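Local atomic coordinates of glycosyl hydrolases family 31 family protein (Aspergillus niger, PDB entry 6DRU), a protein that catalyses the hydrolytic release of alpha-xylose from the non-reducing terminal glucose of xyloglucan oligosaccharides, as a family 31 glycoside hydrolase. Residues A[198-202]-A[203-207]; A[543-546]-A[547-550]; A[613-617]-A[618-622]; A[628-631]-A[632-636]. All coordinates share one frame; numbering follows the deposited sequence.

Along the chain the four contacts follow one another in numerical order, each a local arrangement within one continuous run of residues. Interaction 1 turns a beta hairpin in the five-stranded antiparallel sheet and stands apart, its centre 20 to 36 Å from the others. Interaction 2 lies on the C-terminal part of helix 535-548 of the TIM-barrel domain and the residues that follow, its nearest atoms about 5 Å from interaction 3. Interactions 3 and 4 share the C-terminal domain and touch: Phe621 and Leu617 pack on Ile628, and Tyr618 reaches Val632, so helices 618-621 and 628-633 form one apolar cluster. Helix 492-508 is touched by both interactions 2 and 3, which links barrel and C-terminal domain.

Interaction 1: A[198-202]-A[203-207]; sequences RMEFG and TLRTR
Glu200 and Arg207 form a hydrogen-bonded pair in the beta hairpin of strands 197-201 and 205-213, which turns through Gly202, Thr203 and Leu204. Glu200 N donates to Arg207 O at 2.9 Å and Arg207 N returns the bond to Glu200 O. Both side chains rise from the same face and run alongside each other, the methylenes of the arginine lying against the carboxylate, with CD 3.6 Å from Glu200 OE1. With CG anti to the carbonyl carbon (chi1 -64°) and the chain extended beyond it, Glu200 sets its acid group among three arginines. Arg205 NH2 approaches OE1 at 3.4 Å, a long salt bridge between planes turned 49° apart, while Arg198 takes the other oxygen. Glutamate suits this place because one carboxylate can serve two positive groups. The guanidinium groups of Arg205 and Arg207 lie one over the other, with Arg205 NH1 above the centre of the Arg207 group. Further acids probably offset this charge: Glu138 pairs with Arg207 NH1, whose NE bonds Ser140 OG, and Asp168 of the second subunit pairs with Arg205, so the hairpin takes part in the subunit contact. On the other face, Phe201 and Thr206 make the non-hydrogen-bonded pair, Thr206 CG2 lying 4.0 Å from Phe201 CD1, and the ring meets Phe181 edge-to-face. At the turn, Gly202 N bonds weakly to Arg205 O, and a water donates to Gly202 O while also bonding Thr206 OG1. Farther back, Arg198 NH1 meets Glu200 OE2 at 2.6 Å, on the anti side but tilted out of the carboxylate plane.

Interaction 2: A[543-546]-A[547-550]; sequences RWLA and WTTF
Toward its C-terminal part, helix 535-548 of the TIM-barrel domain brings Trp544 beside Trp547, and two threonines bond back onto carbonyls of the preceding turn. The indoles point the same way, and Trp544 NE1 lies 3.9 Å from Trp547 CE3, at the edge of the Trp547 ring and near its plane. The planes are 40° apart, an oblique meeting, neither stack nor edge-to-face, in which CD1 of Trp544 also lies near CE3. Trp547 holds CG opposite its own backbone nitrogen, sending the indole out to helix 492-508. An indole suits the place: its apolar part lies on Leu495 and Val499 while its N-H bonds Tyr643. Trp544 touches Thr494 of the same helix. Thr548 N bonds to Trp544 O at 3.2 Å in the regular helical manner, in the plane of the carbonyl. The hydroxyl of Thr548 sits between its backbone N and carbonyl carbon (chi1 67°), from where OG1 donates to Leu545 O at 2.7 Å, tilted 27° from the carbonyl plane; its methyl meanwhile lies 3.3 Å from Trp544 O. Thr549 grips Ala546 O twice, through OG1 at 3.1 Å and through its backbone N at 3.3 Å, both from the same face of the carbonyl and well above its plane. Small Ala546 packs on Tyr588 of helix 582-594. Threonine is apt here because one branch is apolar and the other polar: in this buried setting the hydroxyls bond to backbone oxygens, and those oxygens gain hydroxyl donors.

Interaction 3: A[613-617]-A[618-622]; sequences IMRPL and YMDFE
Pro616 and Tyr618 pack at an oblique angle, with Pro616 CB 3.4 Å from Tyr618 CE2 and CG of the proline near the phenol carbon CZ. The tyrosine ring is brought back beside the proline because its CG stands between the backbone N and carbonyl carbon (chi1 59°); the proline ring offers it a rigid apolar surface. Tyr150 stacks on the same ring, and Tyr228 meets it edge-to-face. On the proline's CD the methyl of Met619 settles at 3.6 Å; the bend in the methionine's last torsion (chi3 -58°) turns this flexible tip inward, where it also touches Arg615 CB. Leu617 adds a looser contact to Phe621. Here the chain leaves the edge strand 614-615 of the C-terminal domain's antiparallel sheet and turns through Pro616 and Leu617 into the short, weakly bonded helix 618-621. Met619 N bonds to Pro616 O, and Phe621 N to Leu617 O at 3.1 Å, closing the first turn. At the polar edge, Arg615 grips Asp620 side-on: NE meets OD2 at 2.9 Å on its syn side, though tilted from the carboxylate plane, nearly straight at 168°, and NH2 meets OD1 at 3.0 Å from above that plane. Met619 CE covers one face of the guanidinium, above its centre. Arginine suits the site because its several N-H groups can meet Asp620 and Asp229 at once, the latter through NH2.

Interaction 4: A[628-631]-A[632-636]; sequences ISQL and VSSNS
Leu631 lays its CD2 branch against the side chain of Ser636, 3.6 Å from OG and also close to CB, where the chain folds back at the end of helix 628-633. The backbone makes the same link, Ser636 N donating to Leu631 O at 3.0 Å nearly in line with the carbonyl bond. One turn earlier, Ile628 and Val632 meet through their CG2 methyls at 4.1 Å. Val632 places CG1 opposite its backbone N (chi1 176°), so its other methyl, CG2, is directed back along the helix and also lies 3.3 Å from Ile628 O. Apolar side chains suit this buried side, with Ile628 resting on Pro667 and Val632 on Thr639. The outer side is polar. Gln630 O accepts three hydrogen bonds, from Ser634 N, Ser634 OG at 3.0 Å and Ser633 OG at 3.1 Å, all somewhat tilted from the carbonyl plane. Each serine oxygen stands between its own backbone N and carbonyl carbon (chi1 86° in Ser633 and 59° in Ser634), the rotation that folds it back on the helix. Serine is small enough to do this at the helix end and supplies extra donors to the same oxygen. Asn635 then turns with positive phi, and its side-chain oxygen bonds to the backbone of Asn161. Ser636 OG in turn bonds to Tyr638 N. The whole is a Schellman motif closing helix 628-633, followed at once by a serine N-cap that starts helix 637-640.

Interaction 1: A[198-202]-A[203-207]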
loop_
_atom_site.group_PDB
_atom_site.type_symbol
_atom_site.label_atom_id
_atom_site.label_comp_id
_atom_site.label_asym_id
_atom_site.label_seq_id
_atom_site.Cartn_x
_atom_site.Cartn_y
_atom_site.Cartn_z
ATOM N N ARG A 198 -10.984 10.892 -11.054
ATOM C CA ARG A 198 -10.604 12.189 -11.588
ATOM C C ARG A 198 -11.128 12.319 -13.009
ATOM O O ARG A 198 -11.097 11.356 -13.780
ATOM C CB ARG A 198 -9.082 12.345 -11.561
ATOM C CG ARG A 198 -8.555 13.743 -11.783
ATOM C CD ARG A 198 -7.090 13.669 -12.181
ATOM N NE ARG A 198 -6.368 12.672 -11.394
ATOM C CZ ARG A 198 -5.297 12.012 -11.822
ATOM N NH1 ARG A 198 -4.821 12.236 -13.039
ATOM N NH2 ARG A 198 -4.706 11.122 -11.038
ATOM N N MET A 199 -11.605 13.514 -13.343
ATOM C CA MET A 199 -12.003 13.865 -14.700
ATOM C C MET A 199 -11.104 14.996 -15.176
ATOM O O MET A 199 -11.123 16.088 -14.598
ATOM C CB MET A 199 -13.473 14.287 -14.756
ATOM C CG MET A 199 -14.454 13.145 -14.947
ATOM S SD MET A 199 -16.168 13.716 -15.035
ATOM C CE MET A 199 -16.652 13.678 -13.312
ATOM N N GLU A 200 -10.317 14.740 -16.218
ATOM C CA GLU A 200 -9.427 15.741 -16.801
ATOM C C GLU A 200 -9.939 16.105 -18.188
ATOM O O GLU A 200 -9.818 15.310 -19.127
ATOM C CB GLU A 200 -7.991 15.232 -16.884
ATOM C CG GLU A 200 -7.336 14.937 -15.558
ATOM C CD GLU A 200 -5.896 14.496 -15.723
ATOM O OE1 GLU A 200 -5.406 14.486 -16.874
ATOM O OE2 GLU A 200 -5.254 14.153 -14.709
ATOM N N PHE A 201 -10.491 17.306 -18.322
ATOM C CA PHE A 201 -10.920 17.811 -19.624
ATOM C C PHE A 201 -9.906 18.839 -20.123
ATOM O O PHE A 201 -10.167 20.039 -20.213
ATOM C CB PHE A 201 -12.327 18.389 -19.530
ATOM C CG PHE A 201 -13.378 17.358 -19.250
ATOM C CD1 PHE A 201 -13.775 16.472 -20.239
ATOM C CD2 PHE A 201 -13.963 17.265 -17.999
ATOM C CE1 PHE A 201 -14.740 15.515 -19.986
ATOM C CE2 PHE A 201 -14.929 16.311 -17.739
ATOM C CZ PHE A 201 -15.319 15.435 -18.736
ATOM N N GLY A 202 -8.720 18.326 -20.454
ATOM C CA GLY A 202 -7.621 19.169 -20.867
ATOM C C GLY A 202 -7.742 19.649 -22.300
ATOM O O GLY A 202 -8.632 19.256 -23.054
ATOM N N THR A 203 -6.806 20.528 -22.671
ATOM C CA THR A 203 -6.823 21.110 -24.008
ATOM C C THR A 203 -6.687 20.040 -25.083
ATOM O O THR A 203 -7.408 20.065 -26.089
ATOM C CB THR A 203 -5.705 22.142 -24.145
ATOM O OG1 THR A 203 -5.788 23.088 -23.070
ATOM C CG2 THR A 203 -5.815 22.875 -25.478
ATOM N N LEU A 204 -5.772 19.092 -24.892
ATOM C CA LEU A 204 -5.482 18.092 -25.907
ATOM C C LEU A 204 -5.744 16.661 -25.461
ATOM O O LEU A 204 -5.536 15.737 -26.256
ATOM C CB LEU A 204 -4.025 18.222 -26.367
ATOM C CG LEU A 204 -3.695 19.576 -26.994
ATOM C CD1 LEU A 204 -2.218 19.667 -27.333
ATOM C CD2 LEU A 204 -4.549 19.792 -28.232
ATOM N N ARG A 205 -6.190 16.442 -24.225
ATOM C CA ARG A 205 -6.383 15.084 -23.735
ATOM C C ARG A 205 -7.526 15.047 -22.734
ATOM O O ARG A 205 -7.592 15.887 -21.833
ATOM C CB ARG A 205 -5.114 14.540 -23.074
ATOM C CG ARG A 205 -5.299 13.152 -22.482
ATOM C CD ARG A 205 -4.037 12.654 -21.807
ATOM N NE ARG A 205 -3.727 13.446 -20.622
ATOM C CZ ARG A 205 -2.763 13.148 -19.759
ATOM N NH1 ARG A 205 -2.006 12.074 -19.951
ATOM N NH2 ARG A 205 -2.556 13.925 -18.704
ATOM N N THR A 206 -8.417 14.074 -22.897
ATOM C CA THR A 206 -9.440 13.771 -21.909
ATOM C C THR A 206 -9.032 12.504 -21.170
ATOM O O THR A 206 -8.767 11.473 -21.799
ATOM C CB THR A 206 -10.806 13.585 -22.572
ATOM O OG1 THR A 206 -11.189 14.800 -23.227
ATOM C CG2 THR A 206 -11.855 13.224 -21.532
ATOM N N ARG A 207 -8.980 12.576 -19.841
ATOM C CA ARG A 207 -8.481 11.470 -19.034
ATOM C C ARG A 207 -9.436 11.170 -17.888
ATOM O O ARG A 207 -9.841 12.077 -17.155
ATOM C CB ARG A 207 -7.086 11.772 -18.481
ATOM C CG ARG A 207 -6.501 10.630 -17.677
ATOM C CD ARG A 207 -5.096 10.942 -17.205
ATOM N NE ARG A 207 -4.102 10.119 -17.887
ATOM C CZ ARG A 207 -2.821 10.058 -17.542
ATOM N NH1 ARG A 207 -2.375 10.772 -16.516
ATOM N NH2 ARG A 207 -1.985 9.282 -18.217
HETATM O O HOH W 1 -10.561 17.334 -22.833
#

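Interaction 2: A[543-546]-A[547-550]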
loop_
_atom_site.group_PDB
_atom_site.type_symbol
_atom_site.label_atom_id
_atom_site.label_comp_id
_atom_site.label_asym_id
_atom_site.label_seq_id
_atom_site.Cartn_x
_atom_site.Cartn_y
_atom_site.Cartn_z
ATOM N N ARG A 543 -37.007 37.766 -5.822
ATOM C CA ARG A 543 -36.371 37.407 -7.086
ATOM C C ARG A 543 -36.117 35.906 -7.161
ATOM O O ARG A 543 -36.351 35.276 -8.200
ATOM C CB ARG A 543 -35.061 38.176 -7.254
ATOM C CG ARG A 543 -35.216 39.683 -7.375
ATOM C CD ARG A 543 -35.928 40.063 -8.659
ATOM N NE ARG A 543 -35.748 41.476 -8.973
ATOM C CZ ARG A 543 -36.275 42.075 -10.035
ATOM N NH1 ARG A 543 -37.017 41.384 -10.889
ATOM N NH2 ARG A 543 -36.058 43.367 -10.245
ATOM N N TRP A 544 -35.641 35.318 -6.061
ATOM C CA TRP A 544 -35.314 33.896 -6.042
ATOM C C TRP A 544 -36.573 33.038 -6.110
ATOM O O TRP A 544 -36.639 32.074 -6.881
ATOM C CB TRP A 544 -34.504 33.580 -4.785
ATOM C CG TRP A 544 -33.543 32.442 -4.920
ATOM C CD1 TRP A 544 -33.750 31.262 -5.571
ATOM C CD2 TRP A 544 -32.218 32.375 -4.380
ATOM N NE1 TRP A 544 -32.635 30.464 -5.471
ATOM C CE2 TRP A 544 -31.680 31.125 -4.744
ATOM C CE3 TRP A 544 -31.433 33.252 -3.625
ATOM C CZ2 TRP A 544 -30.395 30.731 -4.380
ATOM C CZ3 TRP A 544 -30.158 32.859 -3.263
ATOM C CH2 TRP A 544 -29.652 31.611 -3.641
ATOM N N LEU A 545 -37.581 33.373 -5.297
ATOM C CA LEU A 545 -38.827 32.612 -5.293
ATOM C C LEU A 545 -39.505 32.649 -6.656
ATOM O O LEU A 545 -40.123 31.665 -7.077
ATOM C CB LEU A 545 -39.759 33.158 -4.206
ATOM C CG LEU A 545 -41.003 32.364 -3.786
ATOM C CD1 LEU A 545 -42.184 32.607 -4.717
ATOM C CD2 LEU A 545 -40.685 30.880 -3.701
ATOM N N ALA A 546 -39.403 33.779 -7.359
ATOM C CA ALA A 546 -39.990 33.877 -8.691
ATOM C C ALA A 546 -39.326 32.906 -9.659
ATOM O O ALA A 546 -39.993 32.324 -10.523
ATOM C CB ALA A 546 -39.883 35.311 -9.208
ATOM N N TRP A 547 -38.011 32.713 -9.525
ATOM C CA TRP A 547 -37.299 31.809 -10.422
ATOM C C TRP A 547 -37.727 30.364 -10.210
ATOM O O TRP A 547 -37.846 29.598 -11.174
ATOM C CB TRP A 547 -35.791 31.956 -10.227
ATOM C CG TRP A 547 -34.992 30.966 -11.016
ATOM C CD1 TRP A 547 -35.197 30.591 -12.312
ATOM C CD2 TRP A 547 -33.862 30.215 -10.556
ATOM N NE1 TRP A 547 -34.263 29.657 -12.690
ATOM C CE2 TRP A 547 -33.432 29.408 -11.629
ATOM C CE3 TRP A 547 -33.172 30.147 -9.342
ATOM C CZ2 TRP A 547 -32.345 28.546 -11.524
ATOM C CZ3 TRP A 547 -32.093 29.291 -9.240
ATOM C CH2 TRP A 547 -31.688 28.502 -10.324
ATOM N N THR A 548 -37.962 29.969 -8.955
ATOM C CA THR A 548 -38.337 28.589 -8.670
ATOM C C THR A 548 -39.668 28.210 -9.305
ATOM O O THR A 548 -39.954 27.016 -9.447
ATOM C CB THR A 548 -38.398 28.361 -7.160
ATOM O OG1 THR A 548 -39.484 29.114 -6.605
ATOM C CG2 THR A 548 -37.099 28.802 -6.508
ATOM N N THR A 549 -40.488 29.194 -9.685
ATOM C CA THR A 549 -41.707 28.892 -10.430
ATOM C C THR A 549 -41.391 28.217 -11.758
ATOM O O THR A 549 -42.150 27.356 -12.214
ATOM C CB THR A 549 -42.511 30.171 -10.671
ATOM O OG1 THR A 549 -42.558 30.944 -9.464
ATOM C CG2 THR A 549 -43.932 29.834 -11.109
ATOM N N PHE A 550 -40.275 28.588 -12.382
ATOM C CA PHE A 550 -39.898 28.040 -13.677
ATOM C C PHE A 550 -38.718 27.086 -13.530
ATOM O O PHE A 550 -37.718 27.197 -14.246
ATOM C CB PHE A 550 -39.586 29.175 -14.652
ATOM C CG PHE A 550 -40.711 30.162 -14.795
ATOM C CD1 PHE A 550 -41.708 29.961 -15.735
ATOM C CD2 PHE A 550 -40.780 31.280 -13.978
ATOM C CE1 PHE A 550 -42.747 30.859 -15.863
ATOM C CE2 PHE A 550 -41.817 32.182 -14.102
ATOM C CZ PHE A 550 -42.803 31.972 -15.046
#

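Interaction 3: A[613-617]-A[618-622]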
loop_
_atom_site.group_PDB
_atom_site.type_symbol
_atom_site.label_atom_id
_atom_site.label_comp_id
_atom_site.label_asym_id
_atom_site.label_seq_id
_atom_site.Cartn_x
_atom_site.Cartn_y
_atom_site.Cartn_z
ATOM N N ILE A 613 -35.834 18.910 -19.437
ATOM C CA ILE A 613 -36.879 19.806 -18.957
ATOM C C ILE A 613 -36.382 21.244 -19.003
ATOM O O ILE A 613 -36.862 22.045 -19.812
ATOM C CB ILE A 613 -37.343 19.408 -17.546
ATOM C CG1 ILE A 613 -37.900 17.983 -17.570
ATOM C CG2 ILE A 613 -38.390 20.381 -17.034
ATOM C CD1 ILE A 613 -38.348 17.479 -16.227
ATOM N N MET A 614 -35.422 21.594 -18.151
ATOM C CA MET A 614 -34.765 22.888 -18.273
ATOM C C MET A 614 -33.558 22.729 -19.188
ATOM O O MET A 614 -32.720 21.845 -18.983
ATOM C CB MET A 614 -34.376 23.467 -16.909
ATOM C CG MET A 614 -33.471 22.628 -16.036
ATOM S SD MET A 614 -33.230 23.437 -14.436
ATOM C CE MET A 614 -32.327 24.908 -14.914
ATOM N N ARG A 615 -33.484 23.582 -20.206
ATOM C CA ARG A 615 -32.682 23.318 -21.392
ATOM C C ARG A 615 -31.660 24.421 -21.618
ATOM O O ARG A 615 -32.047 25.584 -21.827
ATOM C CB ARG A 615 -33.596 23.183 -22.614
ATOM C CG ARG A 615 -34.665 22.111 -22.459
ATOM C CD ARG A 615 -35.687 22.149 -23.585
ATOM N NE ARG A 615 -35.093 21.868 -24.888
ATOM C CZ ARG A 615 -34.775 20.653 -25.320
ATOM N NH1 ARG A 615 -34.989 19.595 -24.551
ATOM N NH2 ARG A 615 -34.239 20.496 -26.523
ATOM N N PRO A 616 -30.364 24.118 -21.587
ATOM C CA PRO A 616 -29.370 25.110 -22.008
ATOM C C PRO A 616 -29.575 25.487 -23.467
ATOM O O PRO A 616 -30.091 24.705 -24.269
ATOM C CB PRO A 616 -28.033 24.391 -21.789
ATOM C CG PRO A 616 -28.379 22.936 -21.735
ATOM C CD PRO A 616 -29.739 22.870 -21.123
ATOM N N LEU A 617 -29.156 26.708 -23.807
ATOM C CA LEU A 617 -29.512 27.293 -25.096
ATOM C C LEU A 617 -28.904 26.554 -26.282
ATOM O O LEU A 617 -29.427 26.672 -27.394
ATOM C CB LEU A 617 -29.096 28.765 -25.142
ATOM C CG LEU A 617 -29.818 29.686 -24.156
ATOM C CD1 LEU A 617 -29.390 31.132 -24.352
ATOM C CD2 LEU A 617 -31.327 29.544 -24.294
ATOM N N TYR A 618 -27.824 25.794 -26.082
ATOM C CA TYR A 618 -27.222 25.093 -27.209
ATOM C C TYR A 618 -28.085 23.940 -27.704
ATOM O O TYR A 618 -27.924 23.509 -28.850
ATOM C CB TYR A 618 -25.822 24.582 -26.844
ATOM C CG TYR A 618 -25.763 23.635 -25.662
ATOM C CD1 TYR A 618 -26.140 22.302 -25.790
ATOM C CD2 TYR A 618 -25.305 24.067 -24.424
ATOM C CE1 TYR A 618 -26.080 21.435 -24.718
ATOM C CE2 TYR A 618 -25.238 23.203 -23.346
ATOM C CZ TYR A 618 -25.629 21.889 -23.499
ATOM O OH TYR A 618 -25.569 21.024 -22.431
ATOM N N MET A 619 -29.003 23.437 -26.876
ATOM C CA MET A 619 -29.796 22.285 -27.285
ATOM C C MET A 619 -30.867 22.659 -28.300
ATOM O O MET A 619 -31.301 21.803 -29.080
ATOM C CB MET A 619 -30.434 21.626 -26.065
ATOM C CG MET A 619 -29.454 20.835 -25.222
ATOM S SD MET A 619 -30.273 19.573 -24.237
ATOM C CE MET A 619 -31.399 20.600 -23.328
ATOM N N ASP A 620 -31.310 23.917 -28.305
ATOM C CA ASP A 620 -32.379 24.344 -29.195
ATOM C C ASP A 620 -31.954 25.350 -30.255
ATOM O O ASP A 620 -32.663 25.495 -31.256
ATOM C CB ASP A 620 -33.535 24.954 -28.386
ATOM C CG ASP A 620 -34.433 23.900 -27.764
ATOM O OD1 ASP A 620 -34.628 22.836 -28.390
ATOM O OD2 ASP A 620 -34.953 24.142 -26.653
ATOM N N PHE A 621 -30.820 26.037 -30.079
ATOM C CA PHE A 621 -30.459 27.116 -30.991
ATOM C C PHE A 621 -28.998 27.072 -31.426
ATOM O O PHE A 621 -28.479 28.083 -31.912
ATOM C CB PHE A 621 -30.766 28.482 -30.366
ATOM C CG PHE A 621 -32.142 28.589 -29.768
ATOM C CD1 PHE A 621 -33.264 28.650 -30.578
ATOM C CD2 PHE A 621 -32.313 28.650 -28.394
ATOM C CE1 PHE A 621 -34.531 28.753 -30.031
ATOM C CE2 PHE A 621 -33.581 28.755 -27.840
ATOM C CZ PHE A 621 -34.690 28.806 -28.661
ATOM N N GLU A 622 -28.308 25.940 -31.263
ATOM C CA GLU A 622 -26.965 25.849 -31.831
ATOM C C GLU A 622 -27.025 25.679 -33.342
ATOM O O GLU A 622 -26.247 26.301 -34.074
ATOM C CB GLU A 622 -26.176 24.700 -31.209
ATOM C CG GLU A 622 -24.685 24.791 -31.517
ATOM C CD GLU A 622 -23.942 23.493 -31.279
ATOM O OE1 GLU A 622 -24.125 22.550 -32.078
ATOM O OE2 GLU A 622 -23.167 23.420 -30.303
#

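Interaction 4: A[628-631]-A[632-636]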
loop_
_atom_site.group_PDB
_atom_site.type_symbol
_atom_site.label_atom_id
_atom_site.label_comp_id
_atom_site.label_asym_id
_atom_site.label_seq_id
_atom_site.Cartn_x
_atom_site.Cartn_y
_atom_site.Cartn_z
ATOM N N ILE A 628 -24.408 31.564 -30.680
ATOM C CA ILE A 628 -24.563 30.835 -29.427
ATOM C C ILE A 628 -23.381 29.908 -29.196
ATOM O O ILE A 628 -22.974 29.685 -28.050
ATOM C CB ILE A 628 -25.907 30.080 -29.415
ATOM C CG1 ILE A 628 -27.039 31.039 -29.043
ATOM C CG2 ILE A 628 -25.869 28.871 -28.481
ATOM C CD1 ILE A 628 -28.325 30.356 -28.639
ATOM N N SER A 629 -22.794 29.372 -30.270
ATOM C CA SER A 629 -21.639 28.494 -30.120
ATOM C C SER A 629 -20.521 29.166 -29.332
ATOM O O SER A 629 -19.878 28.530 -28.489
ATOM C CB SER A 629 -21.130 28.054 -31.491
ATOM O OG SER A 629 -19.958 27.264 -31.367
ATOM N N GLN A 630 -20.274 30.455 -29.584
ATOM C CA GLN A 630 -19.198 31.129 -28.867
ATOM C C GLN A 630 -19.656 31.586 -27.487
ATOM O O GLN A 630 -18.853 31.609 -26.547
ATOM C CB GLN A 630 -18.666 32.308 -29.690
ATOM C CG GLN A 630 -17.504 33.084 -29.052
ATOM C CD GLN A 630 -17.922 34.240 -28.142
ATOM O OE1 GLN A 630 -19.086 34.377 -27.760
ATOM N NE2 GLN A 630 -16.952 35.071 -27.777
ATOM N N LEU A 631 -20.932 31.956 -27.346
ATOM C CA LEU A 631 -21.447 32.367 -26.045
ATOM C C LEU A 631 -21.412 31.237 -25.026
ATOM O O LEU A 631 -21.369 31.505 -23.821
ATOM C CB LEU A 631 -22.879 32.888 -26.182
ATOM C CG LEU A 631 -23.067 34.221 -26.907
ATOM C CD1 LEU A 631 -24.528 34.419 -27.288
ATOM C CD2 LEU A 631 -22.575 35.366 -26.040
ATOM N N VAL A 632 -21.425 29.982 -25.479
ATOM C CA VAL A 632 -21.309 28.866 -24.549
ATOM C C VAL A 632 -19.849 28.583 -24.218
ATOM O O VAL A 632 -19.511 28.296 -23.065
ATOM C CB VAL A 632 -22.013 27.624 -25.126
ATOM C CG1 VAL A 632 -21.821 26.435 -24.208
ATOM C CG2 VAL A 632 -23.492 27.903 -25.324
ATOM N N SER A 633 -18.961 28.670 -25.212
ATOM C CA SER A 633 -17.550 28.388 -24.963
ATOM C C SER A 633 -16.956 29.382 -23.975
ATOM O O SER A 633 -16.134 29.013 -23.127
ATOM C CB SER A 633 -16.761 28.406 -26.272
ATOM O OG SER A 633 -16.341 29.719 -26.594
ATOM N N SER A 634 -17.363 30.647 -24.062
ATOM C CA SER A 634 -16.869 31.683 -23.167
ATOM C C SER A 634 -17.637 31.742 -21.855
ATOM O O SER A 634 -17.299 32.564 -20.996
ATOM C CB SER A 634 -16.932 33.048 -23.857
ATOM O OG SER A 634 -18.262 33.362 -24.233
ATOM N N ASN A 635 -18.647 30.891 -21.683
ATOM C CA ASN A 635 -19.491 30.883 -20.491
ATOM C C ASN A 635 -20.078 32.269 -20.228
ATOM O O ASN A 635 -20.008 32.808 -19.121
ATOM C CB ASN A 635 -18.716 30.363 -19.279
ATOM C CG ASN A 635 -18.313 28.906 -19.428
ATOM O OD1 ASN A 635 -19.154 28.005 -19.385
ATOM N ND2 ASN A 635 -17.019 28.668 -19.616
ATOM N N SER A 636 -20.651 32.853 -21.278
ATOM C CA SER A 636 -21.326 34.137 -21.158
ATOM C C SER A 636 -22.548 34.017 -20.253
ATOM O O SER A 636 -23.178 32.959 -20.158
ATOM C CB SER A 636 -21.744 34.648 -22.538
ATOM O OG SER A 636 -22.666 35.719 -22.436
#